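Local coordinates for protein SxtG (Microseira wollei, PDB 6U1R) that probably catalyses transfer of an amidino group through an amidino-cysteine intermediate in the biosynthesis of the paralytic shellfish toxin saxitoxin, at residues W296-P308 / K336-F349. Numbering follows the deposited sequence.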
# COMPACT_ATOMS: atom_id res chain seq x y z
N TRP A 296 33.35 11.34 0.92
CA TRP A 296 33.15 11.38 -0.52
C TRP A 296 33.63 12.70 -1.12
O TRP A 296 33.75 13.73 -0.45
CB TRP A 296 31.66 11.16 -0.86
CG TRP A 296 31.23 9.73 -0.83
CD1 TRP A 296 31.72 8.73 -0.06
CD2 TRP A 296 30.22 9.14 -1.67
NE1 TRP A 296 31.07 7.54 -0.35
CE2 TRP A 296 30.14 7.77 -1.33
CE3 TRP A 296 29.38 9.64 -2.66
CZ2 TRP A 296 29.24 6.91 -1.96
CZ3 TRP A 296 28.48 8.78 -3.28
CH2 TRP A 296 28.43 7.42 -2.93
N ASP A 297 33.88 12.66 -2.43
CA ASP A 297 34.14 13.86 -3.21
C ASP A 297 32.81 14.51 -3.59
O ASP A 297 31.97 13.89 -4.25
CB ASP A 297 34.93 13.54 -4.48
CG ASP A 297 36.38 13.14 -4.19
OD1 ASP A 297 36.92 13.56 -3.15
OD2 ASP A 297 36.98 12.42 -5.02
N ILE A 298 32.66 15.77 -3.21
CA ILE A 298 31.48 16.56 -3.56
C ILE A 298 31.77 17.26 -4.87
O ILE A 298 32.67 18.11 -4.96
CB ILE A 298 31.12 17.53 -2.44
CG1 ILE A 298 30.67 16.72 -1.21
CG2 ILE A 298 30.05 18.51 -2.89
CD1 ILE A 298 30.38 17.56 -0.00
N LEU A 299 31.05 16.86 -5.91
CA LEU A 299 31.19 17.42 -7.25
C LEU A 299 30.13 18.50 -7.42
O LEU A 299 28.94 18.18 -7.56
CB LEU A 299 31.05 16.32 -8.31
CG LEU A 299 31.90 15.06 -8.10
CD1 LEU A 299 31.62 14.08 -9.23
CD2 LEU A 299 33.37 15.39 -8.04
N VAL A 300 30.54 19.77 -7.41
CA VAL A 300 29.58 20.87 -7.49
C VAL A 300 29.21 21.11 -8.95
O VAL A 300 30.08 21.38 -9.79
CB VAL A 300 30.13 22.14 -6.83
CG1 VAL A 300 29.09 23.28 -6.88
CG2 VAL A 300 30.55 21.89 -5.38
N ALA A 301 27.92 21.02 -9.26
CA ALA A 301 27.47 21.14 -10.63
C ALA A 301 27.83 22.51 -11.19
O ALA A 301 27.73 23.52 -10.48
CB ALA A 301 25.95 20.94 -10.73
N PRO A 302 28.22 22.59 -12.46
CA PRO A 302 28.38 23.90 -13.10
C PRO A 302 27.03 24.54 -13.34
O PRO A 302 25.99 23.88 -13.35
CB PRO A 302 29.09 23.55 -14.42
CG PRO A 302 28.55 22.20 -14.76
CD PRO A 302 28.41 21.49 -13.42
N TYR A 303 27.06 25.87 -13.52
CA TYR A 303 25.86 26.64 -13.88
C TYR A 303 25.57 26.47 -15.38
O TYR A 303 26.50 26.54 -16.20
CB TYR A 303 26.06 28.11 -13.52
CG TYR A 303 26.00 28.36 -12.03
CD1 TYR A 303 27.09 28.10 -11.21
CD2 TYR A 303 24.84 28.81 -11.44
CE1 TYR A 303 27.02 28.31 -9.84
CE2 TYR A 303 24.77 29.03 -10.07
CZ TYR A 303 25.85 28.78 -9.29
OH TYR A 303 25.75 28.99 -7.93
N PRO A 304 24.31 26.21 -15.76
CA PRO A 304 24.02 25.88 -17.16
C PRO A 304 24.09 27.05 -18.12
O PRO A 304 24.34 26.84 -19.31
CB PRO A 304 22.59 25.31 -17.08
CG PRO A 304 22.01 26.01 -15.89
CD PRO A 304 23.11 26.08 -14.91
N ASN A 305 23.87 28.28 -17.65
CA ASN A 305 23.79 29.43 -18.54
C ASN A 305 22.83 29.14 -19.69
O ASN A 305 23.10 29.44 -20.86
CB ASN A 305 25.17 29.83 -19.09
CG ASN A 305 26.12 30.33 -18.02
OD1 ASN A 305 27.32 30.02 -18.04
ND2 ASN A 305 25.60 31.09 -17.08
N HIS A 306 21.69 28.54 -19.35
CA HIS A 306 20.74 28.04 -20.34
C HIS A 306 19.42 27.74 -19.64
O HIS A 306 19.40 26.99 -18.67
CB HIS A 306 21.26 26.78 -21.02
CG HIS A 306 20.24 26.10 -21.89
ND1 HIS A 306 19.70 26.70 -23.01
CD2 HIS A 306 19.65 24.88 -21.79
CE1 HIS A 306 18.83 25.87 -23.57
NE2 HIS A 306 18.78 24.77 -22.85
N ILE A 307 18.34 28.36 -20.11
CA ILE A 307 16.99 28.10 -19.64
C ILE A 307 16.25 27.36 -20.76
O ILE A 307 16.05 27.92 -21.84
CB ILE A 307 16.24 29.40 -19.28
CG1 ILE A 307 17.07 30.26 -18.32
CG2 ILE A 307 14.88 29.06 -18.67
CD1 ILE A 307 17.31 29.64 -16.96
N PRO A 308 15.84 26.11 -20.56
CA PRO A 308 15.05 25.44 -21.59
C PRO A 308 13.72 26.17 -21.76
O PRO A 308 13.17 26.72 -20.81
CB PRO A 308 14.84 24.02 -21.03
CG PRO A 308 15.84 23.89 -19.90
CD PRO A 308 16.02 25.26 -19.36
N LYS A 336 22.00 19.92 -24.66
CA LYS A 336 22.22 21.34 -24.48
C LYS A 336 22.90 21.67 -23.15
O LYS A 336 23.22 22.83 -22.91
CB LYS A 336 20.89 22.11 -24.60
CG LYS A 336 20.32 22.08 -26.03
CD LYS A 336 19.18 23.07 -26.19
CE LYS A 336 18.30 22.73 -27.40
NZ LYS A 336 18.88 23.25 -28.66
N GLN A 337 23.17 20.67 -22.31
CA GLN A 337 23.81 20.92 -21.02
C GLN A 337 25.33 20.88 -21.17
O GLN A 337 26.01 20.03 -20.62
CB GLN A 337 23.33 19.91 -19.99
CG GLN A 337 21.86 20.00 -19.74
CD GLN A 337 21.48 21.24 -18.96
OE1 GLN A 337 22.19 21.62 -18.02
NE2 GLN A 337 20.35 21.86 -19.32
N GLU A 338 25.84 21.80 -21.98
CA GLU A 338 27.25 21.74 -22.33
C GLU A 338 28.16 21.89 -21.12
O GLU A 338 29.18 21.18 -21.06
CB GLU A 338 27.57 22.79 -23.41
CG GLU A 338 26.91 22.49 -24.75
CD GLU A 338 27.13 23.61 -25.76
OE1 GLU A 338 28.17 24.30 -25.69
OE2 GLU A 338 26.25 23.81 -26.63
N PRO A 339 27.87 22.76 -20.15
CA PRO A 339 28.72 22.80 -18.95
C PRO A 339 28.74 21.49 -18.18
O PRO A 339 29.81 21.02 -17.77
CB PRO A 339 28.12 23.96 -18.14
CG PRO A 339 27.48 24.85 -19.19
CD PRO A 339 26.91 23.88 -20.19
N MET A 340 27.57 20.85 -18.00
CA MET A 340 27.55 19.55 -17.33
C MET A 340 28.38 18.52 -18.09
O MET A 340 29.10 17.73 -17.47
CB MET A 340 26.12 19.05 -17.16
CG MET A 340 26.01 17.77 -16.33
SD MET A 340 26.48 18.01 -14.58
CE MET A 340 25.10 18.93 -14.01
N ILE A 341 28.26 18.48 -19.42
CA ILE A 341 29.01 17.51 -20.22
C ILE A 341 30.51 17.68 -19.99
O ILE A 341 31.24 16.71 -19.76
CB ILE A 341 28.65 17.64 -21.72
CG1 ILE A 341 27.20 17.21 -21.93
CG2 ILE A 341 29.58 16.78 -22.60
CD1 ILE A 341 26.61 17.69 -23.24
N LYS A 342 30.98 18.93 -20.01
CA LYS A 342 32.40 19.19 -19.81
C LYS A 342 32.85 18.81 -18.40
O LYS A 342 33.91 18.19 -18.22
CB LYS A 342 32.72 20.66 -20.08
CG LYS A 342 34.20 20.99 -19.79
CD LYS A 342 34.55 22.42 -20.11
CE LYS A 342 35.99 22.70 -19.65
NZ LYS A 342 36.28 24.16 -19.66
N ALA A 343 32.06 19.18 -17.38
CA ALA A 343 32.43 18.85 -16.01
C ALA A 343 32.48 17.35 -15.79
O ALA A 343 33.41 16.83 -15.16
CB ALA A 343 31.45 19.51 -15.04
N LEU A 344 31.49 16.63 -16.32
CA LEU A 344 31.50 15.17 -16.19
C LEU A 344 32.75 14.57 -16.81
O LEU A 344 33.37 13.68 -16.21
CB LEU A 344 30.24 14.59 -16.83
CG LEU A 344 28.97 14.87 -16.02
CD1 LEU A 344 27.76 14.51 -16.83
CD2 LEU A 344 28.99 14.08 -14.69
N LYS A 345 33.14 15.02 -18.00
CA LYS A 345 34.37 14.51 -18.62
C LYS A 345 35.58 14.82 -17.74
O LYS A 345 36.42 13.94 -17.50
CB LYS A 345 34.57 15.13 -20.00
CG LYS A 345 33.61 14.63 -21.04
CD LYS A 345 33.74 15.41 -22.37
CE LYS A 345 35.17 15.41 -22.89
NZ LYS A 345 35.23 15.58 -24.38
N ASP A 346 35.68 16.06 -17.27
CA ASP A 346 36.83 16.44 -16.46
C ASP A 346 36.86 15.67 -15.15
O ASP A 346 37.95 15.41 -14.62
CB ASP A 346 36.81 17.95 -16.21
CG ASP A 346 37.03 18.77 -17.49
OD1 ASP A 346 37.37 18.18 -18.55
OD2 ASP A 346 36.85 20.00 -17.45
N TRP A 347 35.70 15.26 -14.63
CA TRP A 347 35.65 14.45 -13.41
C TRP A 347 35.91 12.96 -13.67
O TRP A 347 35.89 12.18 -12.71
CB TRP A 347 34.29 14.62 -12.72
CG TRP A 347 34.09 15.93 -12.03
CD1 TRP A 347 35.03 16.67 -11.35
CD2 TRP A 347 32.87 16.68 -11.93
NE1 TRP A 347 34.47 17.82 -10.85
CE2 TRP A 347 33.14 17.85 -11.19
CE3 TRP A 347 31.56 16.46 -12.40
CZ2 TRP A 347 32.16 18.80 -10.90
CZ3 TRP A 347 30.59 17.41 -12.11
CH2 TRP A 347 30.90 18.58 -11.38
N GLY A 348 36.13 12.56 -14.91
CA GLY A 348 36.49 11.19 -15.24
C GLY A 348 35.37 10.31 -15.75
O GLY A 348 35.59 9.10 -15.92
N PHE A 349 34.18 10.85 -15.98
CA PHE A 349 33.07 10.08 -16.51
C PHE A 349 33.09 10.11 -18.03
O PHE A 349 33.85 10.84 -18.66
CB PHE A 349 31.75 10.62 -15.94
CG PHE A 349 31.66 10.51 -14.44
CD1 PHE A 349 31.24 9.32 -13.84
CD2 PHE A 349 31.98 11.59 -13.63
CE1 PHE A 349 31.15 9.22 -12.46
CE2 PHE A 349 31.90 11.49 -12.24
CZ PHE A 349 31.48 10.31 -11.65
O HOH W 1 19.21 24.25 -18.08
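The chi1 of Trp347 (-74°), together with its chi2, swings the indole against Leu299 CB, which the strand backbone holds in place. The outcome is a CH-pi contact: Leu299 CB sits 3.7 Å from the centroid of the six-membered ring, 8° off its normal. Leu299's own chi1 (-50°) lays its methyls along the indole, CD2 over the pyrrole part. Ala343 O lies over the opposite face, towards the rim, and Val300 O meets the edge at Trp347 CH2 (3.3 Å). Leu299 CD1 also reaches the edge of Phe349. In the pentein-type alpha/beta propeller of the amidinotransferases, away from the predicted active-site residues, 297-300 is an outermost strand, within this chain, of a three-stranded mixed sheet (269-273, 276-279, 297-300). The loop after it packs on helix 338-346, while the strand itself meets Trp347 and Phe349 just beyond the helix end, where Gly348 forms a Schellman motif. Pro302 presses CG towards Pro339 O (3.5 Å) and against Ala343 CB, and Met340, bent at chi2 and chi3, crosses it at about a right angle to bring CE to Ala301 CB (3.9 Å). No direct hydrogen bond joins the segments; a water takes one from Gln337 NE2 (2.9 Å) and gives one to His306 O, while His306 NE2 bonds Glu357.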